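Local coordinates for Tle cognate immunity protein 4 C-terminal domain-containing protein (PDB 4R1D) that probably acts as the immunity protein of the lipase Tle4, binding this type VI secretion effector so that the bacterium producing it is protected, at residues 91-97 with 110-116. Residues are numbered along the deposited sequence; the frame is centred on the assembly and turned at random.
Sequences KTYLLDT and WKGKVSV
Paired main-chain bonds join Tyr93 to Val114, Leu95 to Gly112 and Thr97 to Trp110; just beyond the strand ends, Val116 N bonds to Lys91 O (2.9 Å) almost straight, at 174°. Trp110 O is gripped three times: by Thr97 N, by Thr97 OG1 at 2.6 Å on a lone pair, and by a water that also donates to Leu95 O. Thr97 OG1 gets there by sitting between its own backbone N and carbonyl carbon (chi1 69°). A second water, at the edge of the Tyr93 ring and in its plane, links Tyr93 OH to Val116 O. These are the two strands of an antiparallel beta hairpin in the N-terminal domain of the immunity protein. Helix 119-132 packs on the face bearing Tyr93, Val114, Thr97 and Trp110; near the other face, Ser115 OG bonds to Asp402 of the partner chain. Among apolar contacts, Val116 CG2 lies over one face of the Tyr93 ring, 3.9 Å from its centroid, a CH-pi contact. Leu95 CB meets Val114 CG2 at 3.9 Å. On the opposite face, that of Leu94 and Asp96, the aliphatic part of Lys111 runs between Leu94 and the Asp96 carboxylate, whose OD2 makes a salt bridge to Arg109 and a hydrogen bond to Tyr98; Lys111 CG lies 3.7 Å from Leu94 CD1.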
loop_
_atom_site.group_PDB
_atom_site.type_symbol
_atom_site.label_atom_id
_atom_site.label_comp_id
_atom_site.label_asym_id
_atom_site.label_seq_id
_atom_site.Cartn_x
_atom_site.Cartn_y
_atom_site.Cartn_z
ATOM N N LYS B 91 24.502 1.073 -1.958
ATOM C CA LYS B 91 24.758 -0.154 -1.202
ATOM C C LYS B 91 24.137 -1.412 -1.797
ATOM O O LYS B 91 24.464 -2.531 -1.378
ATOM C CB LYS B 91 24.305 0.019 0.238
ATOM C CG LYS B 91 24.867 1.286 0.861
ATOM C CD LYS B 91 24.644 1.322 2.357
ATOM C CE LYS B 91 25.335 2.535 2.988
ATOM N NZ LYS B 91 24.518 3.783 2.896
ATOM N N THR B 92 23.232 -1.228 -2.755
ATOM C CA THR B 92 22.514 -2.353 -3.338
ATOM C C THR B 92 22.431 -2.272 -4.850
ATOM O O THR B 92 22.292 -1.189 -5.434
ATOM C CB THR B 92 21.074 -2.501 -2.776
ATOM O OG1 THR B 92 20.300 -1.337 -3.100
ATOM C CG2 THR B 92 21.102 -2.703 -1.260
ATOM N N TYR B 93 22.531 -3.447 -5.466
ATOM C CA TYR B 93 22.333 -3.631 -6.890
ATOM C C TYR B 93 20.967 -4.257 -7.115
ATOM O O TYR B 93 20.349 -4.788 -6.194
ATOM C CB TYR B 93 23.343 -4.647 -7.431
ATOM C CG TYR B 93 24.806 -4.306 -7.250
ATOM C CD1 TYR B 93 25.310 -3.071 -7.621
ATOM C CD2 TYR B 93 25.686 -5.242 -6.731
ATOM C CE1 TYR B 93 26.666 -2.776 -7.461
ATOM C CE2 TYR B 93 27.025 -4.959 -6.570
ATOM C CZ TYR B 93 27.510 -3.728 -6.936
ATOM O OH TYR B 93 28.854 -3.463 -6.770
ATOM N N LEU B 94 20.520 -4.201 -8.363
ATOM C CA LEU B 94 19.463 -5.064 -8.843
ATOM C C LEU B 94 20.157 -6.150 -9.641
ATOM O O LEU B 94 20.956 -5.850 -10.541
ATOM C CB LEU B 94 18.547 -4.273 -9.766
ATOM C CG LEU B 94 17.259 -4.945 -10.235
ATOM C CD1 LEU B 94 16.403 -5.362 -9.031
ATOM C CD2 LEU B 94 16.505 -3.984 -11.146
ATOM N N LEU B 95 19.881 -7.403 -9.299
ATOM C CA LEU B 95 20.380 -8.535 -10.067
ATOM C C LEU B 95 19.199 -9.230 -10.724
ATOM O O LEU B 95 18.360 -9.827 -10.048
ATOM C CB LEU B 95 21.140 -9.505 -9.170
ATOM C CG LEU B 95 21.625 -10.790 -9.849
ATOM C CD1 LEU B 95 22.511 -10.456 -11.040
ATOM C CD2 LEU B 95 22.350 -11.683 -8.853
ATOM N N ASP B 96 19.123 -9.107 -12.044
ATOM C CA ASP B 96 18.033 -9.684 -12.829
ATOM C C ASP B 96 18.517 -10.994 -13.467
ATOM O O ASP B 96 19.198 -10.964 -14.496
ATOM C CB ASP B 96 17.639 -8.679 -13.904
ATOM C CG ASP B 96 16.331 -9.025 -14.603
ATOM O OD1 ASP B 96 15.681 -9.981 -14.167
ATOM O OD2 ASP B 96 15.972 -8.315 -15.574
ATOM N N THR B 97 18.189 -12.132 -12.858
ATOM C CA THR B 97 18.693 -13.422 -13.353
ATOM C C THR B 97 17.704 -14.147 -14.256
ATOM O O THR B 97 16.500 -14.203 -13.974
ATOM C CB THR B 97 19.091 -14.401 -12.231
ATOM O OG1 THR B 97 17.924 -14.841 -11.534
ATOM C CG2 THR B 97 20.106 -13.778 -11.250
ATOM N N TRP B 110 14.237 -14.277 -12.357
ATOM C CA TRP B 110 14.310 -14.199 -10.910
ATOM C C TRP B 110 15.113 -12.954 -10.558
ATOM O O TRP B 110 16.348 -12.958 -10.603
ATOM C CB TRP B 110 14.958 -15.457 -10.333
ATOM C CG TRP B 110 15.095 -15.411 -8.831
ATOM C CD1 TRP B 110 14.124 -15.082 -7.921
ATOM C CD2 TRP B 110 16.275 -15.702 -8.073
ATOM N NE1 TRP B 110 14.632 -15.159 -6.631
ATOM C CE2 TRP B 110 15.948 -15.533 -6.701
ATOM C CE3 TRP B 110 17.574 -16.095 -8.417
ATOM C CZ2 TRP B 110 16.873 -15.743 -5.684
ATOM C CZ3 TRP B 110 18.499 -16.306 -7.387
ATOM C CH2 TRP B 110 18.137 -16.132 -6.047
ATOM N N LYS B 111 14.409 -11.877 -10.239
ATOM C CA LYS B 111 15.056 -10.577 -10.098
ATOM C C LYS B 111 14.888 -10.033 -8.694
ATOM O O LYS B 111 13.799 -10.078 -8.126
ATOM C CB LYS B 111 14.474 -9.580 -11.107
ATOM C CG LYS B 111 15.036 -8.157 -10.984
ATOM C CD LYS B 111 14.367 -7.213 -11.970
ATOM C CE LYS B 111 12.883 -7.067 -11.686
ATOM N NZ LYS B 111 12.243 -6.049 -12.567
ATOM N N GLY B 112 15.971 -9.514 -8.131
ATOM C CA GLY B 112 15.876 -8.921 -6.815
ATOM C C GLY B 112 17.117 -8.145 -6.448
ATOM O O GLY B 112 18.101 -8.148 -7.177
ATOM N N LYS B 113 17.069 -7.472 -5.306
ATOM C CA LYS B 113 18.209 -6.663 -4.886
ATOM C C LYS B 113 19.283 -7.499 -4.207
ATOM O O LYS B 113 18.990 -8.474 -3.511
ATOM C CB LYS B 113 17.738 -5.527 -3.972
ATOM C CG LYS B 113 16.894 -4.511 -4.699
ATOM C CD LYS B 113 16.536 -3.329 -3.825
ATOM C CE LYS B 113 15.217 -3.563 -3.120
ATOM N NZ LYS B 113 14.725 -2.311 -2.492
ATOM N N VAL B 114 20.536 -7.094 -4.415
ATOM C CA VAL B 114 21.681 -7.774 -3.841
ATOM C C VAL B 114 22.620 -6.715 -3.250
ATOM O O VAL B 114 22.803 -5.650 -3.828
ATOM C CB VAL B 114 22.411 -8.587 -4.934
ATOM C CG1 VAL B 114 23.813 -8.964 -4.496
ATOM C CG2 VAL B 114 21.582 -9.816 -5.323
ATOM N N SER B 115 23.204 -6.997 -2.094
ATOM C CA SER B 115 24.129 -6.036 -1.501
ATOM C C SER B 115 25.449 -6.003 -2.258
ATOM O O SER B 115 25.962 -7.036 -2.677
ATOM C CB SER B 115 24.370 -6.323 -0.017
ATOM O OG SER B 115 23.347 -5.755 0.788
ATOM N N VAL B 116 25.990 -4.805 -2.428
ATOM C CA VAL B 116 27.296 -4.650 -3.058
ATOM C C VAL B 116 28.310 -5.592 -2.413
ATOM O O VAL B 116 29.036 -6.311 -3.106
ATOM C CB VAL B 116 27.791 -3.206 -2.935
ATOM C CG1 VAL B 116 29.227 -3.094 -3.444
ATOM C CG2 VAL B 116 26.881 -2.278 -3.710
HETATM O O HOH W 1 30.368 -5.746 -5.465
HETATM O O HOH W 2 18.300 -12.320 -8.732
#